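Local coordinates for bacterial transferase hexapeptide (Three repeats) family protein (Acinetobacter baumannii, PDB 4M9C) that probably transfers an acetyl group from acetyl-coenzyme A to a UDP-linked amino sugar on the route to UDP-N,N'-diacetylbacillosamine, at residues F33-D38 / T43-Y48; L51-F56 / S81-D86; V88-V93 / G125-A130. All blocks are in the same frame, centred on the assembly; numbering follows the deposited sequence.

Interaction 1: F33-D38 / T43-Y48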
loop_
_atom_site.group_PDB
_atom_site.type_symbol
_atom_site.label_atom_id
_atom_site.label_comp_id
_atom_site.label_asym_id
_atom_site.label_seq_id
_atom_site.Cartn_x
_atom_site.Cartn_y
_atom_site.Cartn_z
ATOM N N PHE A 33 -13.868 -24.218 13.118
ATOM C CA PHE A 33 -13.501 -22.851 13.520
ATOM C C PHE A 33 -14.545 -22.161 14.396
ATOM O O PHE A 33 -15.740 -22.336 14.197
ATOM C CB PHE A 33 -13.278 -21.978 12.286
ATOM C CG PHE A 33 -12.153 -22.438 11.402
ATOM C CD1 PHE A 33 -10.925 -21.788 11.429
ATOM C CD2 PHE A 33 -12.333 -23.496 10.530
ATOM C CE1 PHE A 33 -9.889 -22.200 10.604
ATOM C CE2 PHE A 33 -11.307 -23.915 9.701
ATOM C CZ PHE A 33 -10.082 -23.272 9.739
ATOM N N ALA A 34 -14.085 -21.333 15.329
ATOM C CA ALA A 34 -14.991 -20.517 16.122
ATOM C C ALA A 34 -14.358 -19.202 16.537
ATOM O O ALA A 34 -13.143 -19.108 16.714
ATOM C CB ALA A 34 -15.462 -21.282 17.363
ATOM N N PHE A 35 -15.201 -18.189 16.694
ATOM C CA PHE A 35 -14.823 -16.991 17.428
ATOM C C PHE A 35 -14.869 -17.270 18.931
ATOM O O PHE A 35 -15.784 -17.930 19.417
ATOM C CB PHE A 35 -15.771 -15.847 17.090
ATOM C CG PHE A 35 -15.642 -15.345 15.676
ATOM C CD1 PHE A 35 -14.582 -14.528 15.317
ATOM C CD2 PHE A 35 -16.594 -15.670 14.718
ATOM C CE1 PHE A 35 -14.464 -14.058 14.028
ATOM C CE2 PHE A 35 -16.481 -15.209 13.420
ATOM C CZ PHE A 35 -15.415 -14.400 13.074
ATOM N N ILE A 36 -13.876 -16.773 19.662
ATOM C CA ILE A 36 -13.869 -16.854 21.119
ATOM C C ILE A 36 -14.152 -15.470 21.684
ATOM O O ILE A 36 -13.373 -14.535 21.458
ATOM C CB ILE A 36 -12.500 -17.314 21.650
ATOM C CG1 ILE A 36 -12.180 -18.732 21.172
ATOM C CG2 ILE A 36 -12.454 -17.228 23.176
ATOM C CD1 ILE A 36 -10.839 -19.245 21.656
ATOM N N ASP A 37 -15.262 -15.334 22.411
ATOM C CA ASP A 37 -15.653 -14.045 22.985
ATOM C C ASP A 37 -16.687 -14.226 24.106
ATOM O O ASP A 37 -17.840 -14.558 23.847
ATOM C CB ASP A 37 -16.200 -13.116 21.897
ATOM C CG ASP A 37 -16.321 -11.673 22.363
ATOM O OD1 ASP A 37 -15.459 -10.843 21.981
ATOM O OD2 ASP A 37 -17.281 -11.369 23.110
ATOM N N ASP A 38 -16.260 -14.016 25.349
ATOM C CA ASP A 38 -17.134 -14.222 26.506
ATOM C C ASP A 38 -18.406 -13.390 26.392
ATOM O O ASP A 38 -19.516 -13.908 26.536
ATOM C CB ASP A 38 -16.398 -13.891 27.806
ATOM C CG ASP A 38 -15.391 -14.958 28.191
ATOM O OD1 ASP A 38 -15.528 -16.100 27.697
ATOM O OD2 ASP A 38 -14.471 -14.662 28.986
ATOM N N THR A 43 -23.840 -16.646 20.759
ATOM C CA THR A 43 -24.303 -16.075 19.495
ATOM C C THR A 43 -23.590 -16.724 18.292
ATOM O O THR A 43 -22.751 -17.603 18.470
ATOM C CB THR A 43 -24.080 -14.549 19.468
ATOM O OG1 THR A 43 -24.785 -13.980 18.357
ATOM C CG2 THR A 43 -22.599 -14.215 19.346
ATOM N N THR A 44 -23.950 -16.311 17.075
ATOM C CA THR A 44 -23.198 -16.693 15.882
ATOM C C THR A 44 -22.780 -15.442 15.094
ATOM O O THR A 44 -23.457 -14.411 15.144
ATOM C CB THR A 44 -23.980 -17.642 14.956
ATOM O OG1 THR A 44 -24.957 -16.898 14.224
ATOM C CG2 THR A 44 -24.665 -18.749 15.754
ATOM N N LEU A 45 -21.672 -15.552 14.363
ATOM C CA LEU A 45 -21.081 -14.417 13.661
ATOM C C LEU A 45 -20.533 -14.868 12.305
ATOM O O LEU A 45 -19.672 -15.751 12.237
ATOM C CB LEU A 45 -19.964 -13.797 14.511
ATOM C CG LEU A 45 -19.281 -12.562 13.911
ATOM C CD1 LEU A 45 -20.327 -11.500 13.665
ATOM C CD2 LEU A 45 -18.192 -12.025 14.825
ATOM N N ASN A 46 -21.044 -14.271 11.231
ATOM C CA ASN A 46 -20.672 -14.662 9.872
ATOM C C ASN A 46 -20.761 -16.174 9.672
ATOM O O ASN A 46 -19.951 -16.765 8.960
ATOM C CB ASN A 46 -19.268 -14.155 9.499
ATOM C CG ASN A 46 -19.216 -12.641 9.319
ATOM O OD1 ASN A 46 -20.252 -11.973 9.287
ATOM N ND2 ASN A 46 -18.003 -12.096 9.178
ATOM N N GLY A 47 -21.748 -16.790 10.321
ATOM C CA GLY A 47 -22.018 -18.211 10.154
ATOM C C GLY A 47 -21.181 -19.084 11.064
ATOM O O GLY A 47 -21.220 -20.308 10.960
ATOM N N TYR A 48 -20.411 -18.462 11.949
ATOM C CA TYR A 48 -19.552 -19.205 12.866
ATOM C C TYR A 48 -20.091 -19.086 14.284
ATOM O O TYR A 48 -20.656 -18.056 14.643
ATOM C CB TYR A 48 -18.136 -18.625 12.874
ATOM C CG TYR A 48 -17.349 -18.733 11.583
ATOM C CD1 TYR A 48 -16.521 -19.823 11.342
ATOM C CD2 TYR A 48 -17.401 -17.727 10.632
ATOM C CE1 TYR A 48 -15.779 -19.914 10.176
ATOM C CE2 TYR A 48 -16.662 -17.813 9.454
ATOM C CZ TYR A 48 -15.856 -18.910 9.236
ATOM O OH TYR A 48 -15.117 -19.005 8.079
#

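Interaction 2: L51-F56 / S81-D86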
loop_
_atom_site.group_PDB
_atom_site.type_symbol
_atom_site.label_atom_id
_atom_site.label_comp_id
_atom_site.label_asym_id
_atom_site.label_seq_id
_atom_site.Cartn_x
_atom_site.Cartn_y
_atom_site.Cartn_z
ATOM N N LEU A 51 -17.958 -18.619 20.916
ATOM C CA LEU A 51 -17.885 -19.372 22.162
ATOM C C LEU A 51 -17.236 -18.573 23.278
ATOM O O LEU A 51 -16.383 -17.714 23.032
ATOM C CB LEU A 51 -17.090 -20.663 21.961
ATOM C CG LEU A 51 -17.514 -21.566 20.806
ATOM C CD1 LEU A 51 -16.544 -22.733 20.684
ATOM C CD2 LEU A 51 -18.938 -22.068 21.017
ATOM N N SER A 52 -17.642 -18.857 24.512
ATOM C CA SER A 52 -16.931 -18.329 25.662
ATOM C C SER A 52 -15.622 -19.084 25.708
ATOM O O SER A 52 -15.509 -20.167 25.128
ATOM C CB SER A 52 -17.710 -18.585 26.958
ATOM O OG SER A 52 -17.673 -19.962 27.307
ATOM N N TYR A 53 -14.633 -18.536 26.396
ATOM C CA TYR A 53 -13.349 -19.213 26.486
ATOM C C TYR A 53 -13.515 -20.596 27.116
ATOM O O TYR A 53 -12.986 -21.582 26.606
ATOM C CB TYR A 53 -12.331 -18.377 27.255
ATOM C CG TYR A 53 -10.992 -19.053 27.377
ATOM C CD1 TYR A 53 -10.551 -19.550 28.595
ATOM C CD2 TYR A 53 -10.174 -19.209 26.272
ATOM C CE1 TYR A 53 -9.325 -20.174 28.706
ATOM C CE2 TYR A 53 -8.950 -19.837 26.373
ATOM C CZ TYR A 53 -8.530 -20.313 27.591
ATOM O OH TYR A 53 -7.311 -20.932 27.690
ATOM N N LEU A 54 -14.268 -20.668 28.213
ATOM C CA LEU A 54 -14.480 -21.936 28.902
ATOM C C LEU A 54 -15.085 -22.983 27.990
ATOM O O LEU A 54 -14.642 -24.125 27.991
ATOM C CB LEU A 54 -15.348 -21.758 30.155
ATOM C CG LEU A 54 -14.562 -21.215 31.350
ATOM C CD1 LEU A 54 -15.484 -20.699 32.460
ATOM C CD2 LEU A 54 -13.602 -22.281 31.870
ATOM N N ASP A 55 -16.095 -22.601 27.212
ATOM C CA ASP A 55 -16.725 -23.549 26.293
ATOM C C ASP A 55 -15.763 -23.989 25.191
ATOM O O ASP A 55 -15.725 -25.162 24.827
ATOM C CB ASP A 55 -18.025 -22.986 25.710
ATOM C CG ASP A 55 -19.146 -22.932 26.745
ATOM O OD1 ASP A 55 -19.247 -23.876 27.567
ATOM O OD2 ASP A 55 -19.912 -21.942 26.753
ATOM N N PHE A 56 -14.971 -23.053 24.680
ATOM C CA PHE A 56 -13.965 -23.408 23.690
ATOM C C PHE A 56 -13.015 -24.447 24.271
ATOM O O PHE A 56 -12.780 -25.486 23.670
ATOM C CB PHE A 56 -13.177 -22.172 23.236
ATOM C CG PHE A 56 -12.018 -22.497 22.327
ATOM C CD1 PHE A 56 -10.734 -22.624 22.835
ATOM C CD2 PHE A 56 -12.220 -22.685 20.972
ATOM C CE1 PHE A 56 -9.663 -22.918 22.006
ATOM C CE2 PHE A 56 -11.154 -22.973 20.130
ATOM C CZ PHE A 56 -9.875 -23.093 20.650
ATOM N N SER A 81 -1.241 -15.460 28.358
ATOM C CA SER A 81 -0.992 -16.083 29.664
ATOM C C SER A 81 -2.122 -17.046 30.026
ATOM O O SER A 81 -1.887 -18.147 30.530
ATOM C CB SER A 81 -0.818 -15.024 30.752
ATOM O OG SER A 81 0.367 -14.274 30.549
ATOM N N LEU A 82 -3.349 -16.622 29.748
ATOM C CA LEU A 82 -4.517 -17.482 29.885
ATOM C C LEU A 82 -4.413 -18.744 29.017
ATOM O O LEU A 82 -4.679 -19.847 29.492
ATOM C CB LEU A 82 -5.782 -16.698 29.536
ATOM C CG LEU A 82 -7.121 -17.360 29.850
ATOM C CD1 LEU A 82 -7.238 -17.588 31.346
ATOM C CD2 LEU A 82 -8.277 -16.511 29.336
ATOM N N LEU A 83 -4.028 -18.584 27.748
ATOM C CA LEU A 83 -3.946 -19.718 26.819
ATOM C C LEU A 83 -2.836 -20.702 27.183
ATOM O O LEU A 83 -2.968 -21.906 26.962
ATOM C CB LEU A 83 -3.731 -19.249 25.372
ATOM C CG LEU A 83 -4.832 -18.493 24.624
ATOM C CD1 LEU A 83 -4.302 -17.995 23.280
ATOM C CD2 LEU A 83 -6.047 -19.356 24.425
ATOM N N GLU A 84 -1.737 -20.192 27.721
ATOM C CA GLU A 84 -0.631 -21.060 28.111
ATOM C C GLU A 84 -1.050 -22.014 29.239
ATOM O O GLU A 84 -0.686 -23.189 29.226
ATOM C CB GLU A 84 0.601 -20.236 28.501
ATOM C CG GLU A 84 1.188 -19.397 27.354
ATOM C CD GLU A 84 2.099 -20.198 26.437
ATOM O OE1 GLU A 84 2.409 -21.362 26.773
ATOM O OE2 GLU A 84 2.514 -19.664 25.384
ATOM N N LYS A 85 -1.830 -21.510 30.195
ATOM C CA LYS A 85 -2.334 -22.336 31.300
ATOM C C LYS A 85 -3.034 -23.596 30.805
ATOM O O LYS A 85 -2.895 -24.665 31.399
ATOM C CB LYS A 85 -3.296 -21.544 32.200
ATOM C CG LYS A 85 -2.621 -20.672 33.260
ATOM N N ASP A 86 -3.797 -23.465 29.723
ATOM C CA ASP A 86 -4.559 -24.590 29.188
ATOM C C ASP A 86 -3.809 -25.302 28.068
ATOM O O ASP A 86 -4.349 -26.206 27.423
ATOM C CB ASP A 86 -5.935 -24.133 28.696
ATOM C CG ASP A 86 -6.858 -23.712 29.832
ATOM O OD1 ASP A 86 -7.379 -24.609 30.532
ATOM O OD2 ASP A 86 -7.076 -22.493 30.016
#

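Interaction 3: V88-V93 / G125-A130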
loop_
_atom_site.group_PDB
_atom_site.type_symbol
_atom_site.label_atom_id
_atom_site.label_comp_id
_atom_site.label_asym_id
_atom_site.label_seq_id
_atom_site.Cartn_x
_atom_site.Cartn_y
_atom_site.Cartn_z
ATOM N N VAL A 88 -2.950 -24.280 25.108
ATOM C CA VAL A 88 -3.452 -24.039 23.758
ATOM C C VAL A 88 -2.316 -23.560 22.849
ATOM O O VAL A 88 -1.453 -22.778 23.258
ATOM C CB VAL A 88 -4.604 -23.007 23.747
ATOM C CG1 VAL A 88 -5.111 -22.774 22.327
ATOM C CG2 VAL A 88 -5.731 -23.469 24.649
ATOM N N GLN A 89 -2.327 -24.038 21.615
ATOM C CA GLN A 89 -1.274 -23.749 20.651
ATOM C C GLN A 89 -1.511 -22.397 19.973
ATOM O O GLN A 89 -2.650 -22.021 19.703
ATOM C CB GLN A 89 -1.236 -24.879 19.623
ATOM C CG GLN A 89 -0.372 -24.626 18.393
ATOM C CD GLN A 89 -0.440 -25.790 17.403
ATOM O OE1 GLN A 89 -0.047 -25.659 16.240
ATOM N NE2 GLN A 89 -0.944 -26.934 17.868
ATOM N N HIS A 90 -0.437 -21.659 19.722
ATOM C CA HIS A 90 -0.549 -20.357 19.080
ATOM C C HIS A 90 -0.304 -20.481 17.585
ATOM O O HIS A 90 0.698 -21.043 17.164
ATOM C CB HIS A 90 0.479 -19.396 19.657
ATOM C CG HIS A 90 0.342 -19.181 21.130
ATOM N ND1 HIS A 90 -0.741 -18.535 21.689
ATOM C CD2 HIS A 90 1.157 -19.515 22.158
ATOM C CE1 HIS A 90 -0.587 -18.484 23.000
ATOM N NE2 HIS A 90 0.556 -19.072 23.310
ATOM N N LEU A 91 -1.210 -19.926 16.791
ATOM C CA LEU A 91 -1.094 -19.961 15.341
ATOM C C LEU A 91 -0.397 -18.721 14.791
ATOM O O LEU A 91 -0.530 -17.619 15.338
ATOM C CB LEU A 91 -2.483 -20.056 14.719
ATOM C CG LEU A 91 -3.258 -21.313 15.075
ATOM C CD1 LEU A 91 -4.683 -21.187 14.599
ATOM C CD2 LEU A 91 -2.575 -22.510 14.429
ATOM N N ALA A 92 0.343 -18.907 13.706
ATOM C CA ALA A 92 0.848 -17.784 12.925
ATOM C C ALA A 92 -0.034 -17.660 11.688
ATOM O O ALA A 92 -0.343 -18.658 11.034
ATOM C CB ALA A 92 2.312 -18.013 12.528
ATOM N N VAL A 93 -0.440 -16.439 11.366
ATOM C CA VAL A 93 -1.349 -16.221 10.253
ATOM C C VAL A 93 -0.766 -15.145 9.349
ATOM O O VAL A 93 -0.409 -14.071 9.827
ATOM C CB VAL A 93 -2.726 -15.766 10.785
ATOM C CG1 VAL A 93 -3.670 -15.406 9.649
ATOM C CG2 VAL A 93 -3.332 -16.852 11.645
ATOM N N GLY A 125 9.625 -9.990 17.733
ATOM C CA GLY A 125 9.304 -10.791 18.906
ATOM C C GLY A 125 7.974 -11.503 18.789
ATOM O O GLY A 125 7.511 -11.789 17.680
ATOM N N LYS A 126 7.346 -11.769 19.933
ATOM C CA LYS A 126 6.144 -12.596 19.977
ATOM C C LYS A 126 4.870 -11.776 19.812
ATOM O O LYS A 126 4.812 -10.613 20.202
ATOM C CB LYS A 126 6.083 -13.394 21.287
ATOM C CG LYS A 126 7.370 -14.140 21.622
ATOM C CD LYS A 126 7.162 -15.142 22.771
ATOM N N PHE A 127 3.861 -12.401 19.211
ATOM C CA PHE A 127 2.528 -11.821 19.098
ATOM C C PHE A 127 2.530 -10.438 18.446
ATOM O O PHE A 127 1.815 -9.527 18.865
ATOM C CB PHE A 127 1.816 -11.868 20.460
ATOM C CG PHE A 127 1.763 -13.262 21.033
ATOM C CD1 PHE A 127 2.697 -13.681 21.965
ATOM C CD2 PHE A 127 0.828 -14.177 20.569
ATOM C CE1 PHE A 127 2.684 -14.980 22.443
ATOM C CE2 PHE A 127 0.801 -15.473 21.053
ATOM C CZ PHE A 127 1.732 -15.873 21.994
ATOM N N PHE A 128 3.343 -10.311 17.399
ATOM C CA PHE A 128 3.355 -9.133 16.543
ATOM C C PHE A 128 2.111 -9.095 15.668
ATOM O O PHE A 128 1.697 -10.120 15.113
ATOM C CB PHE A 128 4.603 -9.155 15.661
ATOM C CG PHE A 128 4.716 -7.993 14.732
ATOM C CD1 PHE A 128 4.789 -6.700 15.223
ATOM C CD2 PHE A 128 4.817 -8.197 13.357
ATOM C CE1 PHE A 128 4.917 -5.613 14.360
ATOM C CE2 PHE A 128 4.962 -7.125 12.481
ATOM C CZ PHE A 128 5.007 -5.818 12.986
ATOM N N HIS A 129 1.512 -7.914 15.561
ATOM C CA HIS A 129 0.340 -7.704 14.718
ATOM C C HIS A 129 0.639 -6.615 13.699
ATOM O O HIS A 129 0.949 -5.475 14.068
ATOM C CB HIS A 129 -0.866 -7.280 15.553
ATOM C CG HIS A 129 -1.604 -8.422 16.183
ATOM N ND1 HIS A 129 -2.954 -8.369 16.455
ATOM C CD2 HIS A 129 -1.184 -9.646 16.589
ATOM C CE1 HIS A 129 -3.337 -9.511 17.001
ATOM N NE2 HIS A 129 -2.280 -10.301 17.098
ATOM N N ALA A 130 0.550 -6.968 12.420
ATOM C CA ALA A 130 0.725 -6.009 11.331
ATOM C C ALA A 130 -0.553 -5.984 10.518
ATOM O O ALA A 130 -0.851 -6.934 9.796
ATOM C CB ALA A 130 1.871 -6.422 10.448
#

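Interaction 1: F33-D38 / T43-Y48
The carbonyl oxygen Leu45 O takes a backbone hydrogen bond from Tyr48 N at 2.8 Å, and Phe35 CE2 presses against the same oxygen at 3.4 Å. Leu45 and Tyr48 flank a type I' turn, the tight two-residue reversal of a beta-hairpin, with Asn46 and Gly47 at its corners in the positive-phi region. The return bond from Leu45 N to Tyr48 O, 2.7 Å long, closes the ring. This hairpin forms the edge of the Rossmann-like sheet: strand 48-51 pairs with strand 33-36, so Leu45 stands one strand further out and reaches Phe35 over that intervening strand.

No hydrogen bond joins the two segments; packing on one face of the sheet does. Leu45, its CG anti to the backbone N (chi1 -178°), swings CD2 over the middle of the Phe35 ring, 3.9 Å from the centroid and only 12° off the normal, a CH-pi contact. Its CB meets Phe35 CD2 nearer the backbone of Leu45, at 3.9 Å. On the hairpin's return strand, Tyr48 CB lies 3.8 Å from Phe35 CD2. The Tyr48 and Phe35 rings are nearly perpendicular, at 85°, but offset too obliquely to count as an edge-to-face pair.

Met18 of helix 14-24 lies against both Phe35 and Tyr48, so that helix packs against this cluster. Tyr48 OH is hydrogen-bonded to Arg22, and Lys30 makes a cation-pi contact with the ring. In the plane of the Tyr48 ring, Phe33 O lies at the CD1 edge and Leu45 O at the CD2 edge. Beside it, the Phe33 ring turns away from the hairpin, leaving CB to make the contact, 3.9 Å from Tyr48 CE1.

Interaction 2: L51-F56 / S81-D86
This is a helix-to-helix contact made by one tyrosine, at the place where the first turn of helix 53-58 faces the last turns of helix 73-85 on the Rossmann-like sheet. Phe56 and Leu83 turn down onto strand 63-68 beneath, while Tyr53 bridges the two helices. The backbones stay well apart, Tyr53 CA and Leu83 CA being 9.4 Å from each other, and it is the long phenol that closes the distance. Tyr53 holds its ring trans to the amide nitrogen (chi1 180°), directed toward 81-86.

Two leucines hold the ring and Asp86 takes the hydroxyl. Leu82 slides alongside the ring in the opposite direction and lays CD2 on one face, displaced toward the rim and 4.0 Å from the Tyr53 centroid, as a CH-pi contact. Leu83 approaches at the edge instead, where CD2 comes within 3.5 Å of Tyr53 CE2. Beyond the ring, Tyr53 OH gives a hydrogen bond of 2.8 Å to Asp86 OD2, just past the end of helix 73-85. The hydroxyl meets this oxygen on its anti side and 34° out of the carboxylate plane.

The root of Tyr53 is also secured. Ser52 is the N-cap of its helix, with OG accepting from Asp55 N at 3.1 Å, and Tyr53 N is hydrogen-bonded to Asp38. The contact thus combines apolar packing along the ring with a hydrogen bond at the hydroxyl, and donation to Asp86 would probably favour the ionised carboxylate, perhaps offsetting the unfavourable C-terminal end of helix 73-85.

Interaction 3: V88-V93 / G125-A130
His90 and Phe127 meet as an edge-to-face aromatic pair where the Rossmann-like domain adjoins the left-handed beta-helix. His90 belongs to strand 89-90, at one side of the N-terminal sheet; Phe127 sits at a bend of the beta-helix, between strands 122-124 and 129-130.

The aromatic contact is a well-formed T. The ring planes stand at 83° and the centroids are 4.7 Å apart, with the imidazole offering its face and the phenyl its edge. Phe127 CZ lies 3.5 Å above the centre of the imidazole plane, and CE2 is beside it. Phe127 has a backbone in the left-handed region (phi 55°), and its CG lies anti to the carbonyl carbon (chi1 -55°), which carries the ring out from the coil toward the other domain. On the opposite face of the imidazole, Val88 O is 4.2 Å above its centre, so the ring lies between a phenyl edge and a backbone carbonyl. Tyr145, eighteen residues further along the beta-helix, meets the Phe127 ring with its plane nearly parallel.

Hydrogen bonding is left to outside partners. His90 NE2 is bonded to Glu84 of helix 73-85, which helps to orient the imidazole, and Phe127 O accepts from Arg76 of that helix.

Apolar packing adds Val80, also on helix 73-85, which touches both rings. Between the two segments, the closest approach is Phe127 CE2 to His90 ND1 at 3.5 Å, made from above the imidazole face and not in its plane.

Overall arrangement
The three contacts follow one another along the chain, from the outer edge of the Rossmann-like domain to its junction with the left-handed beta-helix. Interactions 1 and 2 have centres 15 Å apart and touch where strand 33-36 pairs with strand 48-51, which leads directly into helix 53-58. Interactions 2 and 3, 16 Å apart between centres, share the run from helix 73-85 into strand 89-90, with a probable hydrogen bond between Leu83 O and Val88 N. Interactions 1 and 3 do not touch, their nearest atoms being about 7 Å apart, although both reach the same mixed sheet. Helix 73-85, packed on that sheet and on helix 53-58, also touches Phe127 and His129 of the beta-helix through Val80 and Arg76.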